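Local coordinates for MSM0271 protein (Mycobacterium smegmatis, PDB 5SUH), which forms part of the shell of the RMM bacterial microcompartment as a double-ringed trimer of tandem-domain chains, and may help govern transport across that shell, at residues 33-38 with 176-181; 135-140 with 228-233; 158-163 with 197-202. All coordinates share one frame; numbering follows the deposited sequence.

Interaction 1 of 3, residues 33-38 with 176-181; sequences IRVYLL and MTPALF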
ATOM      1  N   ILE A  33      26.236 -19.514   2.704  1.00 65.09           N
ATOM      2  CA  ILE A  33      26.432 -18.225   2.089  1.00 62.58           C
ATOM      3  C   ILE A  33      26.293 -18.264   0.562  1.00 57.08           C
ATOM      4  O   ILE A  33      27.014 -18.972  -0.127  1.00 58.97           O
ATOM      5  CB  ILE A  33      27.784 -17.659   2.495  1.00 71.63           C
ATOM      6  CG1 ILE A  33      27.652 -17.168   3.947  1.00 78.22           C
ATOM      7  CG2 ILE A  33      28.168 -16.513   1.581  1.00 72.97           C
ATOM      8  CD1 ILE A  33      28.801 -16.345   4.448  1.00 83.97           C
ATOM      9  N   ARG A  34      25.322 -17.511   0.061  1.00 51.49           N
ATOM     10  CA  ARG A  34      25.025 -17.428  -1.363  1.00 55.15           C
ATOM     11  C   ARG A  34      25.839 -16.298  -1.978  1.00 59.18           C
ATOM     12  O   ARG A  34      26.454 -16.463  -3.033  1.00 51.84           O
ATOM     13  CB  ARG A  34      23.543 -17.117  -1.589  1.00 57.77           C
ATOM     14  CG  ARG A  34      22.599 -18.055  -0.907  1.00 64.75           C
ATOM     15  CD  ARG A  34      21.637 -18.680  -1.841  1.00 66.56           C
ATOM     16  NE  ARG A  34      21.055 -17.753  -2.797  1.00 56.59           N
ATOM     17  CZ  ARG A  34      20.475 -18.175  -3.920  1.00 61.03           C
ATOM     18  NH1 ARG A  34      20.420 -19.479  -4.182  1.00 56.83           N
ATOM     19  NH2 ARG A  34      19.992 -17.312  -4.796  1.00 67.64           N
ATOM     20  N   VAL A  35      25.843 -15.155  -1.283  1.00 44.68           N
ATOM     21  CA  VAL A  35      26.599 -13.976  -1.693  1.00 46.05           C
ATOM     22  C   VAL A  35      27.356 -13.390  -0.491  1.00 54.32           C
ATOM     23  O   VAL A  35      26.776 -13.252   0.584  1.00 44.96           O
ATOM     24  CB  VAL A  35      25.682 -12.876  -2.272  1.00 47.53           C
ATOM     25  CG1 VAL A  35      26.505 -11.654  -2.657  1.00 54.26           C
ATOM     26  CG2 VAL A  35      24.925 -13.376  -3.449  1.00 42.42           C
ATOM     27  N   TYR A  36      28.644 -13.075  -0.665  1.00 51.45           N
ATOM     28  CA  TYR A  36      29.450 -12.392   0.368  1.00 48.94           C
ATOM     29  C   TYR A  36      30.417 -11.416  -0.304  1.00 53.35           C
ATOM     30  O   TYR A  36      31.409 -11.844  -0.901  1.00 71.81           O
ATOM     31  CB  TYR A  36      30.244 -13.403   1.231  1.00 49.69           C
ATOM     32  CG  TYR A  36      31.185 -12.773   2.260  1.00 52.02           C
ATOM     33  CD1 TYR A  36      32.517 -12.466   1.940  1.00 53.95           C
ATOM     34  CD2 TYR A  36      30.747 -12.492   3.549  1.00 55.08           C
ATOM     35  CE1 TYR A  36      33.366 -11.875   2.875  1.00 53.72           C
ATOM     36  CE2 TYR A  36      31.594 -11.910   4.494  1.00 56.92           C
ATOM     37  CZ  TYR A  36      32.889 -11.605   4.157  1.00 54.43           C
ATOM     38  OH  TYR A  36      33.692 -11.039   5.113  1.00 55.25           O
ATOM     39  N   LEU A  37      30.169 -10.119  -0.174  1.00 53.70           N
ATOM     40  CA  LEU A  37      30.953  -9.143  -0.926  1.00 58.22           C
ATOM     41  C   LEU A  37      31.184  -7.794  -0.271  1.00 59.11           C
ATOM     42  O   LEU A  37      30.248  -7.157   0.225  1.00 63.19           O
ATOM     43  CB  LEU A  37      30.294  -8.873  -2.279  1.00 72.95           C
ATOM     44  CG  LEU A  37      31.020  -9.409  -3.517  1.00 83.88           C
ATOM     45  CD1 LEU A  37      30.538  -8.656  -4.742  1.00 79.52           C
ATOM     46  CD2 LEU A  37      32.553  -9.345  -3.387  1.00 80.35           C
ATOM     47  N   LEU A  38      32.443  -7.357  -0.310  1.00 63.13           N
ATOM     48  CA  LEU A  38      32.802  -5.961  -0.053  1.00 62.67           C
ATOM     49  C   LEU A  38      32.625  -5.101  -1.273  1.00 61.30           C
ATOM     50  O   LEU A  38      33.267  -5.302  -2.296  1.00 74.54           O
ATOM     51  CB  LEU A  38      34.239  -5.810   0.422  1.00 65.96           C
ATOM     52  CG  LEU A  38      34.425  -5.564   1.909  1.00 73.05           C
ATOM     53  CD1 LEU A  38      33.923  -6.720   2.703  1.00 85.26           C
ATOM     54  CD2 LEU A  38      35.905  -5.413   2.133  1.00 78.74           C
ATOM     55  N   MET A 176      20.887 -11.274 -13.505  1.00 47.68           N
ATOM     56  CA  MET A 176      21.844 -12.230 -12.923  1.00 48.85           C
ATOM     57  C   MET A 176      21.263 -12.980 -11.726  1.00 52.78           C
ATOM     58  O   MET A 176      20.223 -12.578 -11.171  1.00 51.69           O
ATOM     59  CB  MET A 176      23.097 -11.498 -12.468  1.00 44.49           C
ATOM     60  CG  MET A 176      22.733 -10.480 -11.365  1.00 48.26           C
ATOM     61  SD  MET A 176      23.674  -8.983 -11.480  1.00 99.49           S
ATOM     62  CE  MET A 176      22.890  -8.200 -12.886  1.00 89.39           C
ATOM     63  N   THR A 177      21.954 -14.037 -11.303  1.00 47.42           N
ATOM     64  CA  THR A 177      21.582 -14.713 -10.071  1.00 43.33           C
ATOM     65  C   THR A 177      22.830 -15.337  -9.396  1.00 52.13           C
ATOM     66  O   THR A 177      23.737 -15.813 -10.082  1.00 43.82           O
ATOM     67  CB  THR A 177      20.461 -15.773 -10.299  1.00 43.65           C
ATOM     68  OG1 THR A 177      19.988 -16.207  -9.029  1.00 55.19           O
ATOM     69  CG2 THR A 177      20.927 -17.004 -11.130  1.00 44.95           C
ATOM     70  N   PRO A 178      22.908 -15.292  -8.042  1.00 53.76           N
ATOM     71  CA  PRO A 178      21.978 -14.704  -7.053  1.00 47.88           C
ATOM     72  C   PRO A 178      21.738 -13.194  -7.199  1.00 50.93           C
ATOM     73  O   PRO A 178      22.602 -12.440  -7.634  1.00 46.86           O
ATOM     74  CB  PRO A 178      22.658 -14.983  -5.696  1.00 45.21           C
ATOM     75  CG  PRO A 178      23.660 -16.056  -5.962  1.00 48.30           C
ATOM     76  CD  PRO A 178      24.103 -15.873  -7.398  1.00 44.11           C
ATOM     77  N   ALA A 179      20.552 -12.776  -6.784  1.00 46.64           N
ATOM     78  CA  ALA A 179      20.057 -11.430  -6.981  1.00 41.70           C
ATOM     79  C   ALA A 179      20.938 -10.333  -6.381  1.00 49.91           C
ATOM     80  O   ALA A 179      20.983  -9.224  -6.919  1.00 51.41           O
ATOM     81  CB  ALA A 179      18.625 -11.320  -6.399  1.00 40.38           C
ATOM     82  N   LEU A 180      21.619 -10.618  -5.273  1.00 43.04           N
ATOM     83  CA  LEU A 180      22.266  -9.536  -4.547  1.00 47.12           C
ATOM     84  C   LEU A 180      23.492  -9.009  -5.316  1.00 54.65           C
ATOM     85  O   LEU A 180      23.939  -7.871  -5.077  1.00 47.82           O
ATOM     86  CB  LEU A 180      22.663  -9.970  -3.139  1.00 47.74           C
ATOM     87  CG  LEU A 180      22.980  -8.832  -2.148  1.00 49.53           C
ATOM     88  CD1 LEU A 180      21.882  -7.779  -2.181  1.00 45.22           C
ATOM     89  CD2 LEU A 180      23.182  -9.320  -0.727  1.00 48.04           C
ATOM     90  N   PHE A 181      23.963  -9.773  -6.306  1.00 40.02           N
ATOM     91  CA  PHE A 181      25.107  -9.327  -7.120  1.00 46.39           C
ATOM     92  C   PHE A 181      24.748  -8.107  -7.956  1.00 49.67           C
ATOM     93  O   PHE A 181      25.627  -7.437  -8.507  1.00 54.84           O
ATOM     94  CB  PHE A 181      25.603 -10.427  -8.047  1.00 43.45           C
ATOM     95  CG  PHE A 181      26.485 -11.439  -7.376  1.00 52.06           C
ATOM     96  CD1 PHE A 181      27.618 -11.051  -6.675  1.00 54.10           C
ATOM     97  CD2 PHE A 181      26.161 -12.790  -7.418  1.00 56.40           C
ATOM     98  CE1 PHE A 181      28.443 -11.998  -6.062  1.00 45.83           C
ATOM     99  CE2 PHE A 181      26.968 -13.734  -6.800  1.00 58.54           C
ATOM    100  CZ  PHE A 181      28.112 -13.331  -6.120  1.00 50.30           C
TER
HETATM  101  O   HOH W   1      18.890 -14.804  -5.207  1.00 40.61           O
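Val35 packs against Pro178 and the face of Phe181, and following its side chain outward explains most of the contact. Its CB leaves the strand toward 176-181 and carries two methyls that share the Phe181 ring, while CG2 alone also meets Pro178 and Leu180. CG1, anti to the backbone N (chi1 179°), lies over the ring with Phe181 CE1 3.9 Å away. CG2 reaches further in: it is 3.6 Å from Pro178 CB and 4.1 Å from Leu180 CB, and it also stands over the aromatic face, 4.2 Å from the Phe181 ring centroid and 19° off the ring normal, a CH-pi contact. A beta-branched valine suits this place because two methyls on one carbon can serve the ring and the proline together. From another direction, Leu37 brings CD1 to the edge of the same ring, 4.2 Å from Phe181 CE1, crossing it at about a right angle.

Arg34 forms the polar border. Bent at chi2 and chi3, its chain brings NH2 to 3.7 Å from Pro178 CB, and the flat guanidinium has Pro178 CG over one face. A water in the guanidinium plane, at its edge, accepts from Arg34 NH2 at 2.8 Å and from Ala179 N at 3.1 Å, linking the two segments where no direct hydrogen bond does. The main ionic partner of Arg34 is Glu71, which pairs with NE through OE2 and receives Leu180 N at OE1. Phe103 adds a cation-pi contact.

Pro178 follows a cis peptide bond, and the chain turns here as it leaves strand 170-177. On strand 32-39, Arg34 and Val35 both face Glu71 in a classic beta bulge. The contact joins the sheets of the two circularly permuted BMC domains, consistent with a tandem-domain shell protein.

Interaction 2 of 3, residues 135-140 with 228-233; sequences LRPRVL and TVLSAI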
ATOM      1  N   LEU A 135      28.192 -18.448  -4.085  1.00 51.94           N
ATOM      2  CA  LEU A 135      27.917 -18.811  -5.483  1.00 55.36           C
ATOM      3  C   LEU A 135      28.562 -17.824  -6.455  1.00 54.50           C
ATOM      4  O   LEU A 135      28.506 -16.609  -6.241  1.00 53.98           O
ATOM      5  CB  LEU A 135      26.410 -18.883  -5.722  1.00 50.84           C
ATOM      6  CG  LEU A 135      25.668 -20.037  -5.031  1.00 59.41           C
ATOM      7  CD1 LEU A 135      24.154 -19.887  -5.175  1.00 59.18           C
ATOM      8  CD2 LEU A 135      26.093 -21.333  -5.677  1.00 51.42           C
ATOM      9  N   ARG A 136      29.168 -18.334  -7.526  1.00 52.97           N
ATOM     10  CA  ARG A 136      29.712 -17.424  -8.519  1.00 60.65           C
ATOM     11  C   ARG A 136      28.535 -16.886  -9.353  1.00 59.34           C
ATOM     12  O   ARG A 136      27.561 -17.601  -9.593  1.00 63.78           O
ATOM     13  CB  ARG A 136      30.775 -18.098  -9.389  1.00 64.73           C
ATOM     14  CG  ARG A 136      30.246 -18.856 -10.558  1.00 75.82           C
ATOM     15  CD  ARG A 136      31.378 -19.260 -11.479  1.00104.36           C
ATOM     16  NE  ARG A 136      30.916 -20.283 -12.414  1.00130.35           N
ATOM     17  CZ  ARG A 136      31.707 -21.011 -13.197  1.00138.22           C
ATOM     18  NH1 ARG A 136      33.026 -20.861 -13.152  1.00143.43           N
ATOM     19  NH2 ARG A 136      31.173 -21.925 -13.996  1.00134.97           N
ATOM     20  N   PRO A 137      28.619 -15.624  -9.783  1.00 49.73           N
ATOM     21  CA  PRO A 137      27.530 -14.989 -10.544  1.00 55.29           C
ATOM     22  C   PRO A 137      27.191 -15.719 -11.836  1.00 55.35           C
ATOM     23  O   PRO A 137      28.088 -16.160 -12.558  1.00 61.98           O
ATOM     24  CB  PRO A 137      28.080 -13.592 -10.854  1.00 52.22           C
ATOM     25  CG  PRO A 137      29.084 -13.335  -9.720  1.00 53.69           C
ATOM     26  CD  PRO A 137      29.702 -14.678  -9.446  1.00 49.48           C
ATOM     27  N   ARG A 138      25.897 -15.908 -12.070  1.00 51.50           N
ATOM     28  CA  ARG A 138      25.422 -16.478 -13.323  1.00 61.04           C
ATOM     29  C   ARG A 138      24.603 -15.446 -14.069  1.00 61.36           C
ATOM     30  O   ARG A 138      23.592 -14.969 -13.562  1.00 61.13           O
ATOM     31  CB  ARG A 138      24.580 -17.732 -13.112  1.00 63.28           C
ATOM     32  CG  ARG A 138      23.928 -18.194 -14.408  1.00 58.48           C
ATOM     33  CD  ARG A 138      23.755 -19.694 -14.457  1.00 74.21           C
ATOM     34  NE  ARG A 138      22.857 -20.193 -13.421  1.00 89.80           N
ATOM     35  CZ  ARG A 138      21.555 -20.413 -13.601  1.00 95.95           C
ATOM     36  NH1 ARG A 138      20.999 -20.194 -14.792  1.00 92.55           N
ATOM     37  NH2 ARG A 138      20.815 -20.868 -12.595  1.00 90.21           N
ATOM     38  N   VAL A 139      25.062 -15.091 -15.265  1.00 56.50           N
ATOM     39  CA  VAL A 139      24.361 -14.140 -16.101  1.00 49.85           C
ATOM     40  C   VAL A 139      23.152 -14.778 -16.791  1.00 49.98           C
ATOM     41  O   VAL A 139      23.284 -15.807 -17.445  1.00 58.61           O
ATOM     42  CB  VAL A 139      25.313 -13.562 -17.096  1.00 51.72           C
ATOM     43  CG1 VAL A 139      24.563 -12.757 -18.106  1.00 47.15           C
ATOM     44  CG2 VAL A 139      26.353 -12.718 -16.342  1.00 51.59           C
ATOM     45  N   LEU A 140      21.972 -14.186 -16.613  1.00 51.98           N
ATOM     46  CA  LEU A 140      20.725 -14.745 -17.166  1.00 53.02           C
ATOM     47  C   LEU A 140      20.314 -14.060 -18.469  1.00 47.61           C
ATOM     48  O   LEU A 140      19.766 -14.687 -19.352  1.00 42.99           O
ATOM     49  CB  LEU A 140      19.566 -14.623 -16.161  1.00 54.03           C
ATOM     50  CG  LEU A 140      19.699 -15.424 -14.851  1.00 63.28           C
ATOM     51  CD1 LEU A 140      18.513 -15.239 -13.908  1.00 43.23           C
ATOM     52  CD2 LEU A 140      19.910 -16.876 -15.156  1.00 44.94           C
ATOM     53  N   THR A 228      32.909  -8.051 -17.146  1.00 47.81           N
ATOM     54  CA  THR A 228      34.250  -8.359 -16.672  1.00 55.03           C
ATOM     55  C   THR A 228      34.256  -8.544 -15.142  1.00 56.05           C
ATOM     56  O   THR A 228      34.779  -9.538 -14.622  1.00 55.26           O
ATOM     57  CB  THR A 228      35.267  -7.284 -17.109  1.00 51.76           C
ATOM     58  OG1 THR A 228      35.464  -7.367 -18.526  1.00 59.10           O
ATOM     59  CG2 THR A 228      36.593  -7.542 -16.471  1.00 45.43           C
ATOM     60  N   VAL A 229      33.659  -7.595 -14.438  1.00 48.68           N
ATOM     61  CA  VAL A 229      33.564  -7.652 -12.984  1.00 47.38           C
ATOM     62  C   VAL A 229      32.930  -8.932 -12.454  1.00 51.67           C
ATOM     63  O   VAL A 229      33.475  -9.562 -11.522  1.00 45.57           O
ATOM     64  CB  VAL A 229      32.763  -6.467 -12.444  1.00 44.74           C
ATOM     65  CG1 VAL A 229      32.421  -6.654 -10.973  1.00 43.03           C
ATOM     66  CG2 VAL A 229      33.517  -5.207 -12.672  1.00 43.36           C
ATOM     67  N   LEU A 230      31.812  -9.341 -13.054  1.00 47.37           N
ATOM     68  CA  LEU A 230      31.124 -10.538 -12.572  1.00 59.23           C
ATOM     69  C   LEU A 230      31.984 -11.795 -12.838  1.00 61.02           C
ATOM     70  O   LEU A 230      32.023 -12.714 -12.014  1.00 61.94           O
ATOM     71  CB  LEU A 230      29.737 -10.673 -13.207  1.00 40.79           C
ATOM     72  CG  LEU A 230      28.690  -9.599 -12.867  1.00 50.18           C
ATOM     73  CD1 LEU A 230      27.379  -9.864 -13.536  1.00 44.47           C
ATOM     74  CD2 LEU A 230      28.456  -9.429 -11.368  1.00 39.36           C
ATOM     75  N   SER A 231      32.690 -11.831 -13.969  1.00 56.33           N
ATOM     76  CA  SER A 231      33.534 -12.994 -14.284  1.00 64.50           C
ATOM     77  C   SER A 231      34.698 -13.143 -13.342  1.00 68.67           C
ATOM     78  O   SER A 231      35.097 -14.253 -13.040  1.00 62.78           O
ATOM     79  CB  SER A 231      34.085 -12.933 -15.704  1.00 58.58           C
ATOM     80  OG  SER A 231      33.049 -13.158 -16.627  1.00 72.49           O
ATOM     81  N   ALA A 232      35.198 -12.028 -12.826  1.00 71.19           N
ATOM     82  CA  ALA A 232      36.397 -12.060 -12.001  1.00 62.40           C
ATOM     83  C   ALA A 232      36.106 -12.554 -10.581  1.00 63.70           C
ATOM     84  O   ALA A 232      37.017 -12.863  -9.822  1.00 68.31           O
ATOM     85  CB  ALA A 232      37.032 -10.677 -11.961  1.00 57.20           C
ATOM     86  N   ILE A 233      34.831 -12.666 -10.241  1.00 64.04           N
ATOM     87  CA  ILE A 233      34.437 -13.050  -8.896  1.00 61.84           C
ATOM     88  C   ILE A 233      34.515 -14.564  -8.625  1.00 68.82           C
ATOM     89  O   ILE A 233      34.008 -15.378  -9.403  1.00 69.07           O
ATOM     90  CB  ILE A 233      33.025 -12.538  -8.611  1.00 52.58           C
ATOM     91  CG1 ILE A 233      33.025 -11.012  -8.585  1.00 55.75           C
ATOM     92  CG2 ILE A 233      32.487 -13.084  -7.288  1.00 53.21           C
ATOM     93  CD1 ILE A 233      31.629 -10.393  -8.356  1.00 56.96           C
TER
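Pro137 packs its ring against Leu230 and Ile233 at the end of a helix. Its CB lies 4.1 Å from Leu230 CB, while CD touches Ile233 CG2 at 3.9 Å and CG comes within 4.1 Å of Ile233 CD1. The proline ring and the isoleucine chain cross at about a right angle. With CG1 beside its backbone N (chi1 -66°) and CG2 anti to it, Ile233 offers both branches to the ring. A compact, rigid proline suits this place: it presents three carbons to the helix end. Further along, Val139 meets Leu230 tip to tip, CG2 to CD1 at 4.1 Å, the two chains again nearly perpendicular.

Beyond this apolar shell, no hydrogen bond crosses between the segments. Phe181 covers Pro137 from the neighbouring chain turn, Gln134 touches Ile233, and Tyr174 packs on Val139. Arg136 directs its guanidinium to Glu237, and its carbonyl accepts from His238, so residues of the C-terminal tail bond to this loop.

The whole is a surface contact, in which the last turn of helix 216-232 and Ile233 just after it pack against the start of strand 138-145, outermost in its sheet within this chain and paired antiparallel with strand 170-177.

Interaction 3 of 3, residues 158-163 with 197-202; sequences RNRQAS and TVVDVQ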
ATOM      1  N   ARG A 158       6.536   3.986 -14.603  1.00 86.36           N
ATOM      2  CA  ARG A 158       5.590   3.826 -13.490  1.00 88.60           C
ATOM      3  C   ARG A 158       5.704   2.451 -12.789  1.00100.83           C
ATOM      4  O   ARG A 158       5.018   2.192 -11.800  1.00100.73           O
ATOM      5  CB  ARG A 158       4.161   4.052 -13.945  1.00 85.61           C
ATOM      6  CG  ARG A 158       4.035   4.996 -15.100  1.00 88.34           C
ATOM      7  CD  ARG A 158       2.576   5.333 -15.332  1.00100.97           C
ATOM      8  NE  ARG A 158       1.674   4.227 -15.033  1.00110.34           N
ATOM      9  CZ  ARG A 158       0.348   4.343 -15.019  1.00118.30           C
ATOM     10  NH1 ARG A 158      -0.408   3.293 -14.716  1.00123.38           N
ATOM     11  NH2 ARG A 158      -0.223   5.508 -15.316  1.00112.33           N
ATOM     12  N   ASN A 159       6.580   1.580 -13.282  1.00113.87           N
ATOM     13  CA  ASN A 159       6.851   0.327 -12.578  1.00121.95           C
ATOM     14  C   ASN A 159       8.203   0.437 -11.866  1.00132.20           C
ATOM     15  O   ASN A 159       8.660  -0.508 -11.218  1.00138.99           O
ATOM     16  CB  ASN A 159       6.886  -0.874 -13.549  1.00118.51           C
ATOM     17  CG  ASN A 159       5.551  -1.103 -14.292  1.00119.21           C
ATOM     18  OD1 ASN A 159       5.541  -1.386 -15.497  1.00110.36           O
ATOM     19  ND2 ASN A 159       4.429  -0.946 -13.584  1.00122.72           N
ATOM     20  N   ARG A 160       8.823   1.614 -11.992  1.00127.64           N
ATOM     21  CA  ARG A 160      10.085   1.949 -11.320  1.00109.82           C
ATOM     22  C   ARG A 160       9.753   3.121 -10.400  1.00112.76           C
ATOM     23  O   ARG A 160       8.786   3.844 -10.717  1.00103.43           O
ATOM     24  CB  ARG A 160      11.155   2.326 -12.330  1.00 89.90           C
ATOM     25  CG  ARG A 160      11.328   1.342 -13.483  1.00 86.98           C
ATOM     26  CD  ARG A 160      11.484  -0.078 -13.000  1.00 78.92           C
ATOM     27  NE  ARG A 160      10.979  -1.028 -13.984  1.00 72.47           N
ATOM     28  CZ  ARG A 160      10.748  -2.304 -13.711  1.00 88.27           C
ATOM     29  NH1 ARG A 160      11.005  -2.748 -12.491  1.00 92.77           N
ATOM     30  NH2 ARG A 160      10.265  -3.128 -14.646  1.00 98.26           N
ATOM     31  N   GLN A 161      10.473   3.321  -9.279  1.00118.76           N
ATOM     32  CA  GLN A 161      10.200   4.547  -8.522  1.00124.42           C
ATOM     33  C   GLN A 161      11.329   5.593  -8.274  1.00108.99           C
ATOM     34  O   GLN A 161      11.048   6.642  -7.667  1.00 99.07           O
ATOM     35  CB  GLN A 161       9.561   4.207  -7.158  1.00126.54           C
ATOM     36  CG  GLN A 161       8.574   2.987  -7.040  1.00150.61           C
ATOM     37  CD  GLN A 161       7.653   2.783  -8.275  1.00159.91           C
ATOM     38  OE1 GLN A 161       7.729   1.764  -8.952  1.00154.80           O
ATOM     39  NE2 GLN A 161       6.827   3.782  -8.585  1.00160.17           N
ATOM     40  N   ALA A 162      12.545   5.411  -8.802  1.00107.97           N
ATOM     41  CA  ALA A 162      13.616   6.402  -8.548  1.00 99.96           C
ATOM     42  C   ALA A 162      13.780   7.400  -9.699  1.00 95.03           C
ATOM     43  O   ALA A 162      12.846   8.149 -10.010  1.00 99.23           O
ATOM     44  CB  ALA A 162      14.953   5.685  -8.268  1.00 93.79           C
ATOM     45  N   SER A 163      14.971   7.444 -10.308  1.00 80.26           N
ATOM     46  CA  SER A 163      15.177   8.294 -11.492  1.00 64.90           C
ATOM     47  C   SER A 163      14.383   7.705 -12.628  1.00 65.22           C
ATOM     48  O   SER A 163      13.846   6.583 -12.532  1.00 60.74           O
ATOM     49  CB  SER A 163      16.635   8.458 -11.938  1.00 69.17           C
ATOM     50  OG  SER A 163      17.323   9.464 -11.229  1.00 76.27           O
ATOM     51  N   THR A 197      22.171   7.008 -15.875  1.00 47.14           N
ATOM     52  CA  THR A 197      21.022   7.145 -15.003  1.00 48.72           C
ATOM     53  C   THR A 197      20.636   5.779 -14.441  1.00 51.33           C
ATOM     54  O   THR A 197      20.312   4.872 -15.197  1.00 50.74           O
ATOM     55  CB  THR A 197      19.823   7.721 -15.755  1.00 61.35           C
ATOM     56  OG1 THR A 197      20.179   8.965 -16.383  1.00 72.90           O
ATOM     57  CG2 THR A 197      18.669   7.904 -14.799  1.00 54.35           C
ATOM     58  N   VAL A 198      20.691   5.616 -13.127  1.00 52.12           N
ATOM     59  CA  VAL A 198      20.247   4.376 -12.501  1.00 42.51           C
ATOM     60  C   VAL A 198      18.724   4.400 -12.322  1.00 53.00           C
ATOM     61  O   VAL A 198      18.190   5.122 -11.469  1.00 58.17           O
ATOM     62  CB  VAL A 198      20.962   4.164 -11.180  1.00 44.54           C
ATOM     63  CG1 VAL A 198      20.551   2.848 -10.552  1.00 44.06           C
ATOM     64  CG2 VAL A 198      22.467   4.207 -11.425  1.00 45.90           C
ATOM     65  N   VAL A 199      18.030   3.644 -13.169  1.00 46.99           N
ATOM     66  CA  VAL A 199      16.573   3.698 -13.231  1.00 49.07           C
ATOM     67  C   VAL A 199      15.941   2.802 -12.183  1.00 49.87           C
ATOM     68  O   VAL A 199      14.949   3.155 -11.553  1.00 61.03           O
ATOM     69  CB  VAL A 199      16.055   3.316 -14.642  1.00 53.43           C
ATOM     70  CG1 VAL A 199      14.550   3.286 -14.681  1.00 39.92           C
ATOM     71  CG2 VAL A 199      16.584   4.289 -15.687  1.00 52.50           C
ATOM     72  N   ASP A 200      16.537   1.643 -11.990  1.00 47.32           N
ATOM     73  CA  ASP A 200      16.037   0.696 -11.024  1.00 50.72           C
ATOM     74  C   ASP A 200      17.121  -0.335 -10.769  1.00 44.09           C
ATOM     75  O   ASP A 200      17.869  -0.664 -11.697  1.00 43.51           O
ATOM     76  CB  ASP A 200      14.758   0.031 -11.544  1.00 69.63           C
ATOM     77  CG  ASP A 200      13.999  -0.712 -10.455  1.00 79.68           C
ATOM     78  OD1 ASP A 200      14.195  -0.386  -9.269  1.00 81.32           O
ATOM     79  OD2 ASP A 200      13.201  -1.614 -10.782  1.00 85.49           O
ATOM     80  N   VAL A 201      17.205  -0.831  -9.530  1.00 38.55           N
ATOM     81  CA  VAL A 201      18.112  -1.920  -9.165  1.00 36.90           C
ATOM     82  C   VAL A 201      17.348  -2.893  -8.295  1.00 45.17           C
ATOM     83  O   VAL A 201      17.050  -2.582  -7.140  1.00 46.98           O
ATOM     84  CB  VAL A 201      19.369  -1.456  -8.368  1.00 41.15           C
ATOM     85  CG1 VAL A 201      20.361  -2.608  -8.242  1.00 42.25           C
ATOM     86  CG2 VAL A 201      20.039  -0.316  -9.042  1.00 41.18           C
ATOM     87  N   GLN A 202      17.040  -4.078  -8.812  1.00 52.69           N
ATOM     88  CA  GLN A 202      16.313  -5.058  -7.997  1.00 46.47           C
ATOM     89  C   GLN A 202      17.311  -6.077  -7.440  1.00 50.72           C
ATOM     90  O   GLN A 202      17.825  -6.913  -8.187  1.00 53.94           O
ATOM     91  CB  GLN A 202      15.249  -5.749  -8.829  1.00 60.34           C
ATOM     92  CG  GLN A 202      14.041  -6.240  -8.040  1.00 92.69           C
ATOM     93  CD  GLN A 202      13.092  -7.091  -8.882  1.00105.83           C
ATOM     94  OE1 GLN A 202      12.725  -6.727 -10.007  1.00106.85           O
ATOM     95  NE2 GLN A 202      12.664  -8.215  -8.321  1.00110.47           N
TER
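The loop from Arg160 to Ser163 runs nearly antiparallel to strand 197-202, their directions 155° apart, and comes closest at Ser163 and Val199, whose CA atoms lie 5.1 Å apart, yet no backbone hydrogen bond joins the two.

One end of the contact is ionic. Arg160 donates from NH1 to Asp200 OD2 at 3.0 Å in a salt bridge. The bond is bent, with an N-H...O angle of 141°; the carboxylate oxygen is met nearly along its C-O bond and lies near the guanidinium edge, though tilted from its plane. Only Arg160 NH1 comes within bonding distance of Asp200, so the bridge is single; the planes are also turned 34° apart. A bend at chi2 lays the arginine stem against Asp200, and Arg160 CD rests 3.6 Å from Asp200 CB. Arginine suits the place because its aliphatic stem can pack while its head pairs with an acid: Arg160 CG lies 3.9 Å from Val199 CG1, and the CB of Asn159 lies over one guanidinium face.

The other end is small and close. Ser163 CB meets Thr197 CG2 at 3.6 Å and the carbonyl O of Val198 at 3.7 Å, and the methyl of Ala162 lies near the carbonyl of Val199. Compact alanine and serine let the loop come so near to the strand. The loop also meets other subunits: Arg158 bonds to Gln161 of a second subunit, and Pro60 of a fourth packs on Ser163.

Val199 and Asp200 both face Tyr211 in a classic beta bulge, and Gln45 OE1 of helix 44-49 accepts a hydrogen bond from Val198 N. The loop, leading from helix 150-156 to strand 170-177, thus lies along strand 197-202, the outermost of its sheet within the chain, which pairs antiparallel with strand 208-214.

How the interactions relate
From the N terminus, strand 32-39 opens interaction 1, which closes only at 176-181, after the first sheet and the start of the second. Before that closure the chain passes 135-140 and 158-163, where interactions 2 and 3 open. Interaction 3 closes at 197-202 and interaction 2 at 228-233, so interaction 3 lies wholly within the span of interaction 2, while interaction 1 crosses both. Interactions 1 and 2 touch through Phe181 and Pro137 and through probable backbone hydrogen bonds of Arg34 with Leu135 and Thr177 with Arg138. Interaction 1 ties the second sheet to the first; interaction 2 packs helix 216-232 on strand 138-145; interaction 3 uses strand 197-202, at the other edge of that sheet.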